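Local coordinates for chitin-binding domain 3 protein (Micromonospora aurantiaca ATCC 27029, PDB 5OPF), which probably cleaves polysaccharides such as cellulose or chitin by oxidation, as a copper-dependent lytic polysaccharide monooxygenase, at residues Gln147-Arg150 with Val155-Gln158; Gly58-Ala63 with Ser184-Ser189. One frame throughout, in Å; residues are numbered along the deposited sequence.

Contact 1 closes a hairpin at the edge of the four-stranded antiparallel sheet; contact 2 fastens a short helix to a strand of the other sheet. Along the sequence, 147-150 and 155-158 fall inside the long loop that 58-63 and 184-189 close. The centres of contacts 1 and 2 are 21 Å apart and their nearest atoms about 9 Å, so they do not touch. The copper site comprises His1 and His108, the histidine brace of this family, and Tyr185; the side chain of Trp148 is about 10 Å from the ion and that of Ser184 about 11 Å, while Tyr185 itself belongs to the strand segment of contact 2.

Contact 1 (Gln147-Arg150 with Val155-Gln158); sequences QWTR and VSIQ
The beta hairpin of strands 149-151 and 154-162 is zipped by Thr149 and Ser156, an antiparallel hydrogen-bonded pair. Thr149 N gives its hydrogen to Ser156 O at 2.7 Å, and Ser156 N returns one to Thr149 O at 2.8 Å. Thr149 O is also approached by the CA-H of Val155, with Val155 CA at 3.1 Å. Arg150 and Val155 follow as a non-hydrogen-bonded pair.

Just ahead of the strand, Trp148 supplies the hydrophobic half of the contact. Its CB rests against Val155 CB at 3.7 Å. With CG beside the backbone N and anti to the carbonyl carbon (chi1 -66°), the indole then reaches across 155-158 toward Ile157. There the methyl CG2 of Ile157 sits over one face of the six-membered ring, 3.8 Å from its centroid and only 7° off the normal, a well-formed CH-pi contact. Val155 CG2 comes in obliquely, 3.7 Å from Trp148 CE3, so two branched side chains of one strand grip the same benzo ring. The indole NE1 is hydrogen-bonded to Thr143 O, which further fixes its rotation. An alanine in place of Trp148 would strip the indole from beneath Ile157 CG2 and would probably open a gap beside Val155 while leaving Thr143 O without this donor.

Ser156 OG, on the same sheet face as Thr149, is hydrogen-bonded to Glu151 OE2 near the turn. On its far flank strand 154-162 pairs with strand 97-104, through backbone bonds of Val155 with Asp104 and Ile157 with Phe102, and strand 149-151 is one of the two edge strands of this four-stranded sheet. Trp148 reaches past the hairpin to touch Asp104 and, on strand 110-118, Ala110 and Ile113.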
loop_
_atom_site.group_PDB
_atom_site.type_symbol
_atom_site.label_atom_id
_atom_site.label_comp_id
_atom_site.label_asym_id
_atom_site.label_seq_id
_atom_site.Cartn_x
_atom_site.Cartn_y
_atom_site.Cartn_z
ATOM N N GLN A 147 -17.547 -13.270 3.479
ATOM C CA GLN A 147 -16.643 -13.846 4.464
ATOM C C GLN A 147 -15.720 -12.821 5.113
ATOM O O GLN A 147 -14.971 -13.170 6.029
ATOM C CB GLN A 147 -15.791 -14.930 3.803
ATOM C CG GLN A 147 -16.627 -15.930 3.000
ATOM C CD GLN A 147 -17.783 -16.522 3.804
ATOM O OE1 GLN A 147 -18.959 -16.379 3.446
ATOM N NE2 GLN A 147 -17.452 -17.179 4.908
ATOM N N TRP A 148 -15.751 -11.576 4.662
ATOM C CA TRP A 148 -15.010 -10.515 5.311
ATOM C C TRP A 148 -15.777 -10.036 6.546
ATOM O O TRP A 148 -17.005 -10.194 6.668
ATOM C CB TRP A 148 -14.821 -9.349 4.345
ATOM C CG TRP A 148 -13.947 -9.595 3.139
ATOM C CD1 TRP A 148 -13.970 -10.663 2.289
ATOM C CD2 TRP A 148 -12.964 -8.698 2.625
ATOM N NE1 TRP A 148 -13.045 -10.488 1.283
ATOM C CE2 TRP A 148 -12.418 -9.283 1.464
ATOM C CE3 TRP A 148 -12.494 -7.440 3.034
ATOM C CZ2 TRP A 148 -11.422 -8.659 0.713
ATOM C CZ3 TRP A 148 -11.510 -6.823 2.297
ATOM C CH2 TRP A 148 -10.984 -7.428 1.147
ATOM N N THR A 149 -15.043 -9.406 7.448
ATOM C CA THR A 149 -15.590 -8.950 8.714
ATOM C C THR A 149 -16.365 -7.652 8.511
ATOM O O THR A 149 -15.893 -6.725 7.844
ATOM C CB THR A 149 -14.425 -8.749 9.682
ATOM O OG1 THR A 149 -13.732 -10.001 9.806
ATOM C CG2 THR A 149 -14.895 -8.264 11.051
ATOM N N ARG A 150 -17.555 -7.580 9.089
ATOM C CA ARG A 150 -18.376 -6.386 8.962
ATOM C C ARG A 150 -17.717 -5.199 9.652
ATOM O O ARG A 150 -17.226 -5.303 10.783
ATOM C CB ARG A 150 -19.753 -6.652 9.577
ATOM C CG ARG A 150 -20.669 -5.446 9.655
ATOM C CD ARG A 150 -21.995 -5.820 10.298
ATOM N NE ARG A 150 -22.631 -4.696 10.985
ATOM C CZ ARG A 150 -23.740 -4.799 11.710
ATOM N NH1 ARG A 150 -24.340 -5.974 11.848
ATOM N NH2 ARG A 150 -24.254 -3.727 12.304
ATOM N N VAL A 155 -16.188 -3.557 4.767
ATOM C CA VAL A 155 -15.793 -4.832 5.346
ATOM C C VAL A 155 -14.274 -4.862 5.413
ATOM O O VAL A 155 -13.581 -4.117 4.719
ATOM C CB VAL A 155 -16.340 -6.032 4.530
ATOM C CG1 VAL A 155 -17.863 -6.085 4.601
ATOM C CG2 VAL A 155 -15.880 -5.973 3.073
ATOM N N SER A 156 -13.747 -5.749 6.245
ATOM C CA SER A 156 -12.301 -5.855 6.390
ATOM C C SER A 156 -11.875 -7.307 6.529
ATOM O O SER A 156 -12.674 -8.201 6.794
ATOM C CB SER A 156 -11.785 -5.063 7.586
ATOM O OG SER A 156 -12.248 -5.621 8.806
ATOM N N ILE A 157 -10.581 -7.539 6.358
ATOM C CA ILE A 157 -10.018 -8.856 6.600
ATOM C C ILE A 157 -8.563 -8.703 7.007
ATOM O O ILE A 157 -7.882 -7.757 6.591
ATOM C CB ILE A 157 -10.202 -9.772 5.368
ATOM C CG1 ILE A 157 -9.963 -11.229 5.771
ATOM C CG2 ILE A 157 -9.309 -9.329 4.204
ATOM C CD1 ILE A 157 -10.527 -12.217 4.769
ATOM N N GLN A 158 -8.082 -9.635 7.826
ATOM C CA GLN A 158 -6.692 -9.655 8.262
ATOM C C GLN A 158 -5.950 -10.771 7.537
ATOM O O GLN A 158 -6.408 -11.916 7.529
ATOM C CB GLN A 158 -6.595 -9.882 9.772
ATOM C CG GLN A 158 -7.294 -8.829 10.635
ATOM C CD GLN A 158 -6.419 -7.645 11.002
ATOM O OE1 GLN A 158 -5.262 -7.554 10.599
ATOM N NE2 GLN A 158 -6.975 -6.728 11.780
#

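Contact 2 (Gly58-Ala63 with Ser184-Ser189)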
loop_
_atom_site.group_PDB
_atom_site.type_symbol
_atom_site.label_atom_id
_atom_site.label_comp_id
_atom_site.label_asym_id
_atom_site.label_seq_id
_atom_site.Cartn_x
_atom_site.Cartn_y
_atom_site.Cartn_z
ATOM N N GLY A 58 -3.749 -10.546 -14.409
ATOM C CA GLY A 58 -2.857 -11.281 -13.544
ATOM C C GLY A 58 -1.387 -10.987 -13.737
ATOM O O GLY A 58 -0.567 -11.429 -12.918
ATOM N N ASN A 59 -1.008 -10.253 -14.779
ATOM C CA ASN A 59 0.403 -9.994 -15.056
ATOM C C ASN A 59 0.858 -8.702 -14.370
ATOM O O ASN A 59 1.197 -7.694 -15.000
ATOM C CB ASN A 59 0.646 -9.941 -16.555
ATOM C CG ASN A 59 2.105 -9.766 -16.882
ATOM O OD1 ASN A 59 2.971 -9.966 -16.016
ATOM N ND2 ASN A 59 2.396 -9.378 -18.121
ATOM N N HIS A 60 0.897 -8.758 -13.037
ATOM C CA HIS A 60 1.209 -7.560 -12.263
ATOM C C HIS A 60 2.618 -7.064 -12.558
ATOM O O HIS A 60 2.832 -5.862 -12.757
ATOM C CB HIS A 60 1.019 -7.826 -10.766
ATOM C CG HIS A 60 -0.333 -8.361 -10.441
ATOM N ND1 HIS A 60 -1.468 -7.588 -10.524
ATOM C CD2 HIS A 60 -0.744 -9.615 -10.129
ATOM C CE1 HIS A 60 -2.518 -8.336 -10.242
ATOM N NE2 HIS A 60 -2.111 -9.571 -10.007
ATOM N N GLN A 61 3.593 -7.965 -12.597
ATOM C CA GLN A 61 4.960 -7.517 -12.832
ATOM C C GLN A 61 5.131 -6.969 -14.240
ATOM O O GLN A 61 5.940 -6.059 -14.456
ATOM C CB GLN A 61 5.945 -8.642 -12.549
ATOM C CG GLN A 61 7.379 -8.190 -12.622
ATOM C CD GLN A 61 8.355 -9.269 -12.234
ATOM O OE1 GLN A 61 7.994 -10.436 -12.092
ATOM N NE2 GLN A 61 9.619 -8.888 -12.080
ATOM N N GLY A 62 4.375 -7.490 -15.205
ATOM C CA GLY A 62 4.460 -6.949 -16.550
ATOM C C GLY A 62 3.903 -5.542 -16.639
ATOM O O GLY A 62 4.402 -4.715 -17.416
ATOM N N ALA A 63 2.880 -5.244 -15.851
ATOM C CA ALA A 63 2.220 -3.947 -15.901
ATOM C C ALA A 63 2.903 -2.881 -15.056
ATOM O O ALA A 63 2.603 -1.691 -15.230
ATOM C CB ALA A 63 0.773 -4.088 -15.432
ATOM N N SER A 184 -7.192 -4.402 -9.995
ATOM C CA SER A 184 -6.147 -4.767 -9.053
ATOM C C SER A 184 -5.575 -3.523 -8.387
ATOM O O SER A 184 -5.369 -2.493 -9.033
ATOM C CB SER A 184 -5.057 -5.558 -9.790
ATOM O OG SER A 184 -4.693 -4.944 -11.017
ATOM N N TYR A 185 -5.298 -3.643 -7.087
ATOM C CA TYR A 185 -4.844 -2.538 -6.258
ATOM C C TYR A 185 -3.448 -2.832 -5.720
ATOM O O TYR A 185 -3.125 -3.980 -5.393
ATOM C CB TYR A 185 -5.782 -2.330 -5.062
ATOM C CG TYR A 185 -7.208 -1.952 -5.395
ATOM C CD1 TYR A 185 -8.071 -2.851 -6.016
ATOM C CD2 TYR A 185 -7.727 -0.704 -5.038
ATOM C CE1 TYR A 185 -9.395 -2.514 -6.281
ATOM C CE2 TYR A 185 -9.042 -0.360 -5.306
ATOM C CZ TYR A 185 -9.872 -1.261 -5.935
ATOM O OH TYR A 185 -11.184 -0.911 -6.195
ATOM N N TYR A 186 -2.641 -1.775 -5.577
ATOM C CA TYR A 186 -1.207 -1.895 -5.316
ATOM C C TYR A 186 -0.839 -0.973 -4.160
ATOM O O TYR A 186 -0.798 0.250 -4.330
ATOM C CB TYR A 186 -0.420 -1.531 -6.579
ATOM C CG TYR A 186 -0.803 -2.433 -7.725
ATOM C CD1 TYR A 186 -0.220 -3.684 -7.868
ATOM C CD2 TYR A 186 -1.770 -2.054 -8.644
ATOM C CE1 TYR A 186 -0.609 -4.547 -8.893
ATOM C CE2 TYR A 186 -2.159 -2.895 -9.672
ATOM C CZ TYR A 186 -1.580 -4.144 -9.797
ATOM O OH TYR A 186 -1.979 -4.961 -10.837
ATOM N N LEU A 187 -0.602 -1.545 -2.976
ATOM C CA LEU A 187 -0.456 -0.759 -1.751
ATOM C C LEU A 187 0.917 -0.955 -1.117
ATOM O O LEU A 187 1.218 -2.037 -0.593
ATOM C CB LEU A 187 -1.522 -1.146 -0.729
ATOM C CG LEU A 187 -2.997 -0.962 -1.082
ATOM C CD1 LEU A 187 -3.253 0.374 -1.758
ATOM C CD2 LEU A 187 -3.501 -2.139 -1.933
ATOM N N CYS A 188 1.730 0.105 -1.102
ATOM C CA CYS A 188 2.972 0.121 -0.326
ATOM C C CYS A 188 2.687 0.634 1.071
ATOM O O CYS A 188 2.032 1.673 1.211
ATOM C CB CYS A 188 3.991 1.065 -0.962
ATOM S SG CYS A 188 4.681 0.465 -2.490
ATOM N N SER A 189 3.212 -0.054 2.090
ATOM C CA SER A 189 3.131 0.411 3.476
ATOM C C SER A 189 4.523 0.419 4.097
ATOM O O SER A 189 5.221 -0.607 4.083
ATOM C CB SER A 189 2.254 -0.501 4.344
ATOM O OG SER A 189 0.946 -0.603 3.829
#
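His60 meets Tyr186 and Ser184 where the short helix 60-63 faces strand 183-192. His60 CB lies 4.1 Å from Tyr186 CE1, a loose contact at the rim of the phenol. CG stands beside the backbone N of His60 and anti to its carbonyl carbon (chi1 -54°), which turns the ring edge with ND1 toward the Tyr186 hydroxyl. His60 ND1 then makes the central bond, 2.7 Å to Tyr186 OH with an angle of 162° at the hydrogen. Tyr186 OH lies in the imidazole plane, so the bond is edge-on and nearly straight. The next ring atom, His60 CE1, is 3.8 Å from Ser184 CB, and NE2 at the far end is hydrogen-bonded to Tyr112 OH. Both imidazole nitrogens are thus engaged within a buried contact, which should hold the ring against flipping.

The two aromatic rings meet rim to rim with their planes at 65°, neither over the face of the other. Tyr186 OH has a second partner in Ser184 OG, also at 2.7 Å. Two bonds therefore grip the buried phenol oxygen: the one with His60 joins helix to strand, while the one with Ser184 stays within the strand. Asn59 caps the helix just before His60: its OD1 takes the N-H of Gly62 at 3.0 Å, approached from above the carbonyl plane.

Strand 183-192 pairs with strands 52-54 and 169-178: Ser184 bonds by backbone to Arg53 and Tyr186 to Leu51, just before strand 52-54, while Tyr185 and Leu187 pair with Trp176 and Thr174. Tyr185, whose side chain leaves the strand away from the helix, is one of the residues of the copper site, with its ring stacked on Trp176; Cys188 is tied to Cys70 by a disulfide.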